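Long-range contacts in beta-N-acetylhexosaminidase (Bacteroides fragilis, PDB 4PYS), which probably hydrolyses terminal N-acetylhexosamine residues from the non-reducing ends of glycans, as do other glycoside hydrolases of family 20: residues A[339-344]-A[357-362]; A[381-386]-A[426-431]; A[387-392]-A[416-421]. All blocks are in the same frame, centred on the assembly; numbering follows the deposited sequence.

Interaction 1: residues A[339-344]-A[357-362]; sequences IFWGDV and VIQWWN. With FMT (formic acid), chain I.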
loop_
_atom_site.group_PDB
_atom_site.type_symbol
_atom_site.label_atom_id
_atom_site.label_comp_id
_atom_site.label_asym_id
_atom_site.label_seq_id
_atom_site.Cartn_x
_atom_site.Cartn_y
_atom_site.Cartn_z
ATOM N N ILE A 339 4.808 -11.411 5.358
ATOM C CA ILE A 339 3.580 -10.899 5.954
ATOM C C ILE A 339 2.452 -11.897 5.715
ATOM O O ILE A 339 2.317 -12.423 4.611
ATOM C CB ILE A 339 3.153 -9.540 5.356
ATOM C CG1 ILE A 339 4.295 -8.525 5.432
ATOM C CG2 ILE A 339 1.922 -8.999 6.088
ATOM C CD1 ILE A 339 4.037 -7.244 4.605
ATOM N N PHE A 340 1.649 -12.150 6.746
ATOM C CA PHE A 340 0.488 -13.030 6.625
ATOM C C PHE A 340 -0.737 -12.293 7.131
ATOM O O PHE A 340 -0.627 -11.486 8.048
ATOM C CB PHE A 340 0.658 -14.281 7.491
ATOM C CG PHE A 340 1.736 -15.216 7.027
ATOM C CD1 PHE A 340 1.513 -16.084 5.964
ATOM C CD2 PHE A 340 2.955 -15.261 7.681
ATOM C CE1 PHE A 340 2.496 -16.965 5.547
ATOM C CE2 PHE A 340 3.952 -16.144 7.271
ATOM C CZ PHE A 340 3.720 -16.994 6.201
ATOM N N TRP A 341 -1.905 -12.574 6.562
ATOM C CA TRP A 341 -3.147 -12.071 7.153
ATOM C C TRP A 341 -3.338 -12.680 8.543
ATOM O O TRP A 341 -2.916 -13.805 8.792
ATOM C CB TRP A 341 -4.351 -12.405 6.265
ATOM C CG TRP A 341 -4.301 -11.739 4.907
ATOM C CD1 TRP A 341 -4.127 -12.354 3.696
ATOM C CD2 TRP A 341 -4.417 -10.344 4.635
ATOM N NE1 TRP A 341 -4.133 -11.421 2.688
ATOM C CE2 TRP A 341 -4.314 -10.177 3.240
ATOM C CE3 TRP A 341 -4.610 -9.216 5.434
ATOM C CZ2 TRP A 341 -4.390 -8.928 2.631
ATOM C CZ3 TRP A 341 -4.693 -7.970 4.824
ATOM C CH2 TRP A 341 -4.581 -7.836 3.437
ATOM N N GLY A 342 -3.975 -11.937 9.448
ATOM C CA GLY A 342 -4.057 -12.350 10.842
ATOM C C GLY A 342 -4.810 -13.640 11.151
ATOM O O GLY A 342 -4.630 -14.197 12.240
ATOM N N ASP A 343 -5.651 -14.110 10.223
ATOM C CA ASP A 343 -6.377 -15.387 10.386
ATOM C C ASP A 343 -5.467 -16.496 10.865
ATOM O O ASP A 343 -5.854 -17.351 11.669
ATOM C CB ASP A 343 -6.902 -15.899 9.046
ATOM C CG ASP A 343 -7.737 -14.900 8.322
ATOM O OD1 ASP A 343 -7.157 -13.926 7.807
ATOM O OD2 ASP A 343 -8.962 -15.116 8.233
ATOM N N VAL A 344 -4.266 -16.491 10.301
ATOM C CA VAL A 344 -3.260 -17.533 10.494
ATOM C C VAL A 344 -3.042 -17.872 11.962
ATOM O O VAL A 344 -2.804 -19.035 12.321
ATOM C CB VAL A 344 -1.921 -17.084 9.857
ATOM C CG1 VAL A 344 -0.840 -18.101 10.065
ATOM C CG2 VAL A 344 -2.107 -16.851 8.386
ATOM N N VAL A 357 5.470 -11.097 9.867
ATOM C CA VAL A 357 4.708 -9.897 10.210
ATOM C C VAL A 357 3.232 -10.242 10.013
ATOM O O VAL A 357 2.883 -10.969 9.074
ATOM C CB VAL A 357 5.109 -8.713 9.302
ATOM C CG1 VAL A 357 4.238 -7.481 9.566
ATOM C CG2 VAL A 357 6.587 -8.384 9.498
ATOM N N ILE A 358 2.378 -9.749 10.906
ATOM C CA ILE A 358 0.944 -10.043 10.865
ATOM C C ILE A 358 0.121 -8.829 10.432
ATOM O O ILE A 358 0.245 -7.750 11.013
ATOM C CB ILE A 358 0.444 -10.510 12.254
ATOM C CG1 ILE A 358 1.157 -11.803 12.677
ATOM C CG2 ILE A 358 -1.063 -10.702 12.243
ATOM C CD1 ILE A 358 0.962 -12.973 11.723
ATOM N N GLN A 359 -0.726 -8.999 9.421
ATOM C CA GLN A 359 -1.600 -7.913 8.997
ATOM C C GLN A 359 -2.983 -8.144 9.588
ATOM O O GLN A 359 -3.694 -9.072 9.202
ATOM C CB GLN A 359 -1.663 -7.794 7.473
ATOM C CG GLN A 359 -2.431 -6.558 7.013
ATOM C CD GLN A 359 -2.047 -6.112 5.610
ATOM O OE1 GLN A 359 -1.377 -6.838 4.876
ATOM N NE2 GLN A 359 -2.477 -4.915 5.235
ATOM N N TRP A 360 -3.322 -7.311 10.567
ATOM C CA TRP A 360 -4.543 -7.437 11.356
ATOM C C TRP A 360 -5.689 -6.803 10.580
ATOM O O TRP A 360 -5.619 -5.621 10.238
ATOM C CB TRP A 360 -4.316 -6.720 12.690
ATOM C CG TRP A 360 -5.520 -6.509 13.562
ATOM C CD1 TRP A 360 -6.572 -7.360 13.761
ATOM C CD2 TRP A 360 -5.780 -5.352 14.357
ATOM N NE1 TRP A 360 -7.475 -6.788 14.641
ATOM C CE2 TRP A 360 -7.007 -5.557 15.018
ATOM C CE3 TRP A 360 -5.089 -4.154 14.571
ATOM C CZ2 TRP A 360 -7.561 -4.602 15.883
ATOM C CZ3 TRP A 360 -5.642 -3.206 15.430
ATOM C CH2 TRP A 360 -6.864 -3.439 16.072
ATOM N N TRP A 361 -6.733 -7.576 10.281
ATOM C CA TRP A 361 -7.762 -7.075 9.357
ATOM C C TRP A 361 -9.227 -7.296 9.758
ATOM O O TRP A 361 -10.077 -6.459 9.450
ATOM C CB TRP A 361 -7.546 -7.636 7.946
ATOM C CG TRP A 361 -7.963 -9.074 7.812
ATOM C CD1 TRP A 361 -7.182 -10.178 8.013
ATOM C CD2 TRP A 361 -9.256 -9.562 7.414
ATOM N NE1 TRP A 361 -7.918 -11.325 7.777
ATOM C CE2 TRP A 361 -9.190 -10.970 7.407
ATOM C CE3 TRP A 361 -10.462 -8.940 7.064
ATOM C CZ2 TRP A 361 -10.293 -11.771 7.067
ATOM C CZ3 TRP A 361 -11.553 -9.736 6.731
ATOM C CH2 TRP A 361 -11.461 -11.132 6.734
ATOM N N ASN A 362 -9.548 -8.415 10.401
ATOM C CA ASN A 362 -10.967 -8.717 10.603
ATOM C C ASN A 362 -11.534 -8.231 11.938
ATOM O O ASN A 362 -11.872 -9.033 12.807
ATOM C CB ASN A 362 -11.267 -10.207 10.394
ATOM C CG ASN A 362 -12.741 -10.472 10.165
ATOM O OD1 ASN A 362 -13.570 -9.565 10.266
ATOM N ND2 ASN A 362 -13.079 -11.719 9.854
HETATM C C FMT I . -7.336 -10.543 11.844
HETATM O O1 FMT I . -8.482 -10.849 11.553
HETATM O O2 FMT I . -6.428 -10.455 11.027
HETATM O O HOH W 1 -11.682 -13.910 9.520
#

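Interaction 2: residues A[381-386]-A[426-431]; sequences VICGTN and PLILGM. With FMT (formic acid), chain H.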
loop_
_atom_site.group_PDB
_atom_site.type_symbol
_atom_site.label_atom_id
_atom_site.label_comp_id
_atom_site.label_asym_id
_atom_site.label_seq_id
_atom_site.Cartn_x
_atom_site.Cartn_y
_atom_site.Cartn_z
ATOM N N VAL A 381 3.073 -6.110 13.792
ATOM C CA VAL A 381 1.697 -6.015 13.301
ATOM C C VAL A 381 1.493 -4.799 12.422
ATOM O O VAL A 381 1.958 -3.701 12.753
ATOM C CB VAL A 381 0.707 -5.863 14.483
ATOM C CG1 VAL A 381 -0.713 -5.578 13.987
ATOM C CG2 VAL A 381 0.713 -7.081 15.339
ATOM N N ILE A 382 0.778 -4.992 11.312
ATOM C CA ILE A 382 0.259 -3.885 10.515
ATOM C C ILE A 382 -1.239 -3.780 10.784
ATOM O O ILE A 382 -1.955 -4.786 10.698
ATOM C CB ILE A 382 0.480 -4.143 9.010
ATOM C CG1 ILE A 382 1.978 -4.160 8.700
ATOM C CG2 ILE A 382 -0.250 -3.076 8.159
ATOM C CD1 ILE A 382 2.323 -4.951 7.433
ATOM N N CYS A 383 -1.710 -2.583 11.143
ATOM C CA CYS A 383 -3.120 -2.398 11.482
ATOM C C CYS A 383 -3.915 -2.049 10.241
ATOM O O CYS A 383 -3.836 -0.924 9.744
ATOM C CB CYS A 383 -3.288 -1.291 12.541
ATOM S SG CYS A 383 -2.390 -1.593 14.066
ATOM N N GLY A 384 -4.690 -3.013 9.739
ATOM C CA GLY A 384 -5.452 -2.810 8.517
ATOM C C GLY A 384 -6.868 -3.336 8.633
ATOM O O GLY A 384 -7.329 -4.100 7.785
ATOM N N THR A 385 -7.567 -2.905 9.677
ATOM C CA THR A 385 -8.878 -3.472 9.988
ATOM C C THR A 385 -9.952 -3.039 9.002
ATOM O O THR A 385 -9.961 -1.887 8.536
ATOM C CB THR A 385 -9.303 -3.134 11.430
ATOM O OG1 THR A 385 -9.191 -1.723 11.644
ATOM C CG2 THR A 385 -8.397 -3.838 12.415
ATOM N N ASN A 386 -10.852 -3.966 8.676
ATOM C CA ASN A 386 -11.909 -3.677 7.719
ATOM C C ASN A 386 -12.742 -2.465 8.115
ATOM O O ASN A 386 -12.929 -1.553 7.303
ATOM C CB ASN A 386 -12.773 -4.919 7.392
ATOM C CG ASN A 386 -13.132 -5.765 8.615
ATOM O OD1 ASN A 386 -13.077 -5.321 9.765
ATOM N ND2 ASN A 386 -13.535 -7.010 8.352
ATOM N N PRO A 426 6.595 -1.268 20.123
ATOM C CA PRO A 426 7.214 -1.029 18.810
ATOM C C PRO A 426 6.905 -2.136 17.802
ATOM O O PRO A 426 7.184 -1.966 16.611
ATOM C CB PRO A 426 8.715 -0.997 19.126
ATOM C CG PRO A 426 8.853 -1.728 20.416
ATOM C CD PRO A 426 7.603 -1.425 21.185
ATOM N N LEU A 427 6.335 -3.244 18.274
ATOM C CA LEU A 427 5.817 -4.288 17.389
ATOM C C LEU A 427 4.742 -3.752 16.435
ATOM O O LEU A 427 4.574 -4.272 15.325
ATOM C CB LEU A 427 5.232 -5.451 18.193
ATOM C CG LEU A 427 6.176 -6.431 18.892
ATOM C CD1 LEU A 427 5.374 -7.537 19.570
ATOM C CD2 LEU A 427 7.183 -7.016 17.911
ATOM N N ILE A 428 4.003 -2.733 16.860
ATOM C CA ILE A 428 2.991 -2.135 15.988
ATOM C C ILE A 428 3.653 -1.213 14.964
ATOM O O ILE A 428 4.132 -0.130 15.308
ATOM C CB ILE A 428 1.948 -1.329 16.788
ATOM C CG1 ILE A 428 1.381 -2.174 17.926
ATOM C CG2 ILE A 428 0.843 -0.831 15.867
ATOM C CD1 ILE A 428 0.682 -3.409 17.441
ATOM N N LEU A 429 3.660 -1.643 13.706
ATOM C CA LEU A 429 4.452 -0.989 12.673
ATOM C C LEU A 429 3.760 0.220 12.077
ATOM O O LEU A 429 4.414 1.210 11.731
ATOM C CB LEU A 429 4.764 -1.971 11.550
ATOM C CG LEU A 429 5.610 -3.180 11.938
ATOM C CD1 LEU A 429 5.884 -4.017 10.701
ATOM C CD2 LEU A 429 6.912 -2.743 12.604
ATOM N N GLY A 430 2.443 0.135 11.930
ATOM C CA GLY A 430 1.703 1.221 11.319
ATOM C C GLY A 430 0.350 0.747 10.844
ATOM O O GLY A 430 -0.234 -0.169 11.437
HETATM N N MSE A 431 -0.115 1.347 9.755
HETATM C CA MSE A 431 -1.471 1.168 9.277
HETATM C C MSE A 431 -1.500 0.883 7.793
HETATM O O MSE A 431 -0.611 1.318 7.045
HETATM C CB MSE A 431 -2.266 2.456 9.517
HETATM C CG MSE A 431 -2.332 2.876 10.965
HETATM SE SE MSE A 431 -3.286 4.587 11.079
HETATM C CE MSE A 431 -4.939 4.061 10.210
HETATM C C FMT H . -14.330 -7.743 4.836
HETATM O O1 FMT H . -14.572 -7.872 6.034
HETATM O O2 FMT H . -15.201 -7.742 3.960
#

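Interaction 3: residues A[387-392]-A[416-421]; sequences YYTYLN and NPSYRP. With FMT (formic acid), chain J.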
loop_
_atom_site.group_PDB
_atom_site.type_symbol
_atom_site.label_atom_id
_atom_site.label_comp_id
_atom_site.label_asym_id
_atom_site.label_seq_id
_atom_site.Cartn_x
_atom_site.Cartn_y
_atom_site.Cartn_z
ATOM N N TYR A 387 -13.223 -2.443 9.355
ATOM C CA TYR A 387 -13.614 -1.172 9.975
ATOM C C TYR A 387 -12.312 -0.530 10.464
ATOM O O TYR A 387 -11.680 -1.094 11.360
ATOM C CB TYR A 387 -14.462 -1.428 11.226
ATOM C CG TYR A 387 -15.880 -1.912 11.006
ATOM C CD1 TYR A 387 -16.380 -2.157 9.730
ATOM C CD2 TYR A 387 -16.725 -2.103 12.092
ATOM C CE1 TYR A 387 -17.695 -2.600 9.550
ATOM C CE2 TYR A 387 -18.025 -2.539 11.923
ATOM C CZ TYR A 387 -18.504 -2.786 10.656
ATOM O OH TYR A 387 -19.805 -3.220 10.510
ATOM N N TYR A 388 -11.876 0.612 9.918
ATOM C CA TYR A 388 -12.493 1.312 8.791
ATOM C C TYR A 388 -11.419 1.693 7.781
ATOM O O TYR A 388 -11.276 2.869 7.398
ATOM C CB TYR A 388 -13.174 2.591 9.288
ATOM C CG TYR A 388 -14.362 2.314 10.179
ATOM C CD1 TYR A 388 -15.506 1.710 9.669
ATOM C CD2 TYR A 388 -14.358 2.677 11.526
ATOM C CE1 TYR A 388 -16.599 1.450 10.470
ATOM C CE2 TYR A 388 -15.458 2.424 12.332
ATOM C CZ TYR A 388 -16.578 1.815 11.797
ATOM O OH TYR A 388 -17.682 1.553 12.590
ATOM N N THR A 389 -10.651 0.695 7.348
ATOM C CA THR A 389 -9.621 0.928 6.349
ATOM C C THR A 389 -9.936 0.265 5.019
ATOM O O THR A 389 -9.177 0.438 4.061
ATOM C CB THR A 389 -8.213 0.450 6.811
ATOM O OG1 THR A 389 -8.113 -0.986 6.717
ATOM C CG2 THR A 389 -7.919 0.910 8.245
ATOM N N TYR A 390 -11.032 -0.503 4.949
ATOM C CA TYR A 390 -11.429 -1.137 3.689
ATOM C C TYR A 390 -12.284 -0.198 2.847
ATOM O O TYR A 390 -13.507 -0.133 3.003
ATOM C CB TYR A 390 -12.174 -2.453 3.927
ATOM C CG TYR A 390 -11.244 -3.625 4.180
ATOM C CD1 TYR A 390 -9.933 -3.425 4.613
ATOM C CD2 TYR A 390 -11.677 -4.930 3.968
ATOM C CE1 TYR A 390 -9.072 -4.520 4.838
ATOM C CE2 TYR A 390 -10.835 -6.011 4.188
ATOM C CZ TYR A 390 -9.544 -5.804 4.621
ATOM O OH TYR A 390 -8.721 -6.910 4.815
ATOM N N LEU A 391 -11.626 0.523 1.948
ATOM C CA LEU A 391 -12.290 1.549 1.144
ATOM C C LEU A 391 -13.244 0.969 0.112
ATOM O O LEU A 391 -14.030 1.702 -0.497
ATOM C CB LEU A 391 -11.225 2.431 0.474
ATOM C CG LEU A 391 -10.327 3.132 1.490
ATOM C CD1 LEU A 391 -9.052 3.642 0.816
ATOM C CD2 LEU A 391 -11.083 4.274 2.149
ATOM N N ASN A 392 -13.181 -0.348 -0.104
ATOM C CA ASN A 392 -14.193 -0.998 -0.928
ATOM C C ASN A 392 -15.572 -1.022 -0.259
ATOM O O ASN A 392 -16.590 -1.221 -0.932
ATOM C CB ASN A 392 -13.756 -2.423 -1.319
ATOM C CG ASN A 392 -13.247 -3.213 -0.138
ATOM O OD1 ASN A 392 -12.224 -2.863 0.460
ATOM N ND2 ASN A 392 -13.946 -4.297 0.201
ATOM N N ASN A 416 -11.795 4.662 14.135
ATOM C CA ASN A 416 -10.993 3.640 13.438
ATOM C C ASN A 416 -10.162 2.819 14.413
ATOM O O ASN A 416 -9.249 3.348 15.040
ATOM C CB ASN A 416 -10.065 4.339 12.444
ATOM C CG ASN A 416 -9.356 3.377 11.512
ATOM O OD1 ASN A 416 -9.640 2.178 11.493
ATOM N ND2 ASN A 416 -8.425 3.907 10.725
ATOM N N PRO A 417 -10.455 1.512 14.530
ATOM C CA PRO A 417 -9.671 0.652 15.424
ATOM C C PRO A 417 -8.189 0.611 15.054
ATOM O O PRO A 417 -7.358 0.327 15.923
ATOM C CB PRO A 417 -10.292 -0.732 15.198
ATOM C CG PRO A 417 -11.691 -0.458 14.752
ATOM C CD PRO A 417 -11.568 0.779 13.894
ATOM N N SER A 418 -7.872 0.883 13.789
ATOM C CA SER A 418 -6.487 0.829 13.329
ATOM C C SER A 418 -5.684 2.086 13.669
ATOM O O SER A 418 -4.462 2.096 13.542
ATOM C CB SER A 418 -6.425 0.536 11.831
ATOM O OG SER A 418 -6.735 -0.825 11.589
ATOM N N TYR A 419 -6.365 3.134 14.116
ATOM C CA TYR A 419 -5.685 4.360 14.532
ATOM C C TYR A 419 -5.443 4.329 16.032
ATOM O O TYR A 419 -6.386 4.411 16.833
ATOM C CB TYR A 419 -6.509 5.595 14.127
ATOM C CG TYR A 419 -5.858 6.893 14.542
ATOM C CD1 TYR A 419 -4.502 7.116 14.315
ATOM C CD2 TYR A 419 -6.590 7.892 15.179
ATOM C CE1 TYR A 419 -3.888 8.321 14.709
ATOM C CE2 TYR A 419 -5.987 9.089 15.569
ATOM C CZ TYR A 419 -4.637 9.295 15.321
ATOM O OH TYR A 419 -4.038 10.486 15.707
ATOM N N ARG A 420 -4.175 4.180 16.419
ATOM C CA ARG A 420 -3.814 4.009 17.821
ATOM C C ARG A 420 -2.711 5.006 18.187
ATOM O O ARG A 420 -1.539 4.638 18.300
ATOM C CB ARG A 420 -3.372 2.554 18.071
ATOM C CG ARG A 420 -4.467 1.534 17.721
ATOM C CD ARG A 420 -3.956 0.082 17.626
ATOM N NE ARG A 420 -3.301 -0.391 18.847
ATOM C CZ ARG A 420 -3.902 -1.088 19.811
ATOM N NH1 ARG A 420 -5.188 -1.397 19.719
ATOM N NH2 ARG A 420 -3.215 -1.475 20.883
ATOM N N PRO A 421 -3.086 6.280 18.371
ATOM C CA PRO A 421 -2.086 7.345 18.544
ATOM C C PRO A 421 -1.210 7.211 19.801
ATOM O O PRO A 421 -0.156 7.847 19.868
ATOM C CB PRO A 421 -2.940 8.620 18.599
ATOM C CG PRO A 421 -4.303 8.150 19.053
ATOM C CD PRO A 421 -4.460 6.819 18.339
HETATM C C FMT J . -20.301 1.053 11.167
HETATM O O1 FMT J . -19.919 0.103 11.844
HETATM O O2 FMT J . -21.074 0.949 10.211
#

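Interaction 1: residues A[339-344]-A[357-362]
The indole NE1 of Trp-361 donates to OD1 of Asp-343 at 2.7 Å, in a nearly straight bond (171° at the hydrogen). The carboxylate oxygen lies in the indole plane. The indole nitrogen meets it on the syn side but well out of the carboxylate plane. OD2 of Asp-343 takes a water that also accepts from Asn-362 ND2. The Trp-361 ring is turned by a first torsion of 75°, which sets CG between the backbone N and the carbonyl carbon. Its five-membered ring is met edge-on by the six-membered ring of Trp-341, an offset edge-to-face pair with centroids 5.4 Å apart. Both segments hold the ends of parallel neighbouring strands of the catalytic TIM barrel and run on past them. These rings sit at the C-terminal ends of those strands. That end carries the active site in TIM-barrel enzymes. A glycerol lies beside Trp-361, consistent with a pocket there. The strands themselves are joined by Phe-340 N to Val-357 O (2.9 Å), Gln-359 N to Phe-340 O and Gly-342 N to Gln-359 O. The Gln-359 amide lies over one face of the Trp-341 ring, the planes 25° apart, with CD 3.3 Å from CZ3. Its ends are held elsewhere: OE1 by His-287 and NE2 by Ser-432. Trp-341 NE1 is hydrogen-bonded to OE2 of Glu-223. Earlier on the strands, on the sheet face that bears Trp-341 and Gln-359, Ile-339 CG1 packs on Val-357 CB at 4.0 Å. Phe-340 and Ile-358 point to the other face, where Phe-340 meets helix 316-333. A formic acid, probably from the crystallisation liquor, bridges the backbone N atoms of Trp-361 and Asn-362. Its O2 is 3.0 Å from Gly-342 CA.

Interaction 2: residues A[381-386]-A[426-431]
The flat groups that meet between Val-381 to Cys-383 and Leu-427 to Met-431 are peptide planes. They are joined by three backbone bonds: Val-381 N to Leu-427 O, Leu-429 N to Val-381 O and Cys-383 N to Gly-430 O, each 2.8 Å. The two segments are parallel neighbouring strands of the TIM barrel. Strand 428-435 also pairs with strand 132-138, the first of the barrel, so the last strand joins the first.

The register is interrupted by a beta bulge. Val-381 stands opposite Ile-428, and Cys-383 stands opposite Met-431, so two steps on one strand face three on the other. Leu-429 takes helix-like backbone angles within the bulge. Gly-430 follows with phi 161° and psi -147°, backbone angles open in practice to glycine.

Val-381, Cys-383, Ile-428 and Met-431 share the face turned to the outer helices. Val-381 and Ile-428 reach Leu-371 of helix 369-376. Met-431, a selenomethionine, reaches helix 453-462. Across the strands the tip of Ile-428 bends over to Val-381, with CD1 3.8 Å from CB. Ile-382 points to the inner face, where it meets Ile-339 and Val-357.

SG of Cys-383 lies anti to its own carbonyl carbon (chi1 -58°). There it touches CG2 of Ile-428 at 3.8 Å and lies 3.7 Å from O of Gly-430.

Interaction 3: residues A[387-392]-A[416-421]
Tyr-388 can be followed outward past Asn-416 and Pro-417. Its CB lies 4.2 Å from OD1 of Asn-416. On the ring, CD2 comes 4.0 Å from CA of Asn-416, which sits at the ring edge near its plane, and 4.1 Å from CD of Pro-417, which approaches obliquely. One ring face carries CB of Tyr-387 over its centre. On the far side of the ring, CE1 nears a formic acid, probably from the crystallisation liquor. At the tip, OH donates to O1 of this molecule at 2.8 Å. The formic acid also lies over one face of the Tyr-387 ring.

The peptide bond between Tyr-387 and Tyr-388 is cis. This puts the carbonyl oxygen and the N-H on the same side, and both face the 416-421 segment. O of Tyr-387 lies against CD of Pro-417 (3.2 Å) and accepts from Thr-385 OG1. N of Tyr-388 donates to OD1 of Asn-416 at 3.2 Å, from above the amide plane. Ser-418 N bonds the same OD1 from the opposite face; this bond, two residues on from Asn-416, closes an Asx turn. Asn-416 to Tyr-419 also forms a type I beta turn. CG of Asn-416 is anti to its backbone N (chi1 -171°), which carries OD1 to the backbone N of Tyr-388. ND2 of that amide bonds Gln-460. The methyl of Thr-389 packs on CB of Ser-418 at 3.9 Å. Thr-389 OG1 bonds the backbone O of Thr-385, and Ser-418 OG bonds its OG1.

The contact joins residues 387-389 to the loop between helix 409-415 and strand 428-435. Strand 381-383 is a TIM-barrel strand, and 387-389 lies in the connection beyond its C-terminal end. The Tyr-388 ring packs on helix 409-415. Thr-389 and Asn-416 both touch Leu-457 of helix 453-462.

In the fold
Interactions 1 and 2 are buried pairings of parallel strands in one barrel sheet. Strands 356-360 and 381-383 are direct neighbours, so the two contacts follow each other round the barrel. Interaction 3 is only partly buried and pairs no strands. It lies within the chain loop closed by interaction 2, and Thr-385 OG1 bonds Ser-418 OG between them. Backbone bonds dominate interaction 2, with aliphatic packing. Interaction 1 adds an aromatic and charged cluster at the strand ends. Interaction 3 relies on a side-chain amide and a cis peptide. All three meet near Trp-360 and Trp-361: Trp-361 O bonds Asn-386 N, and Tyr-390 packs on Trp-361.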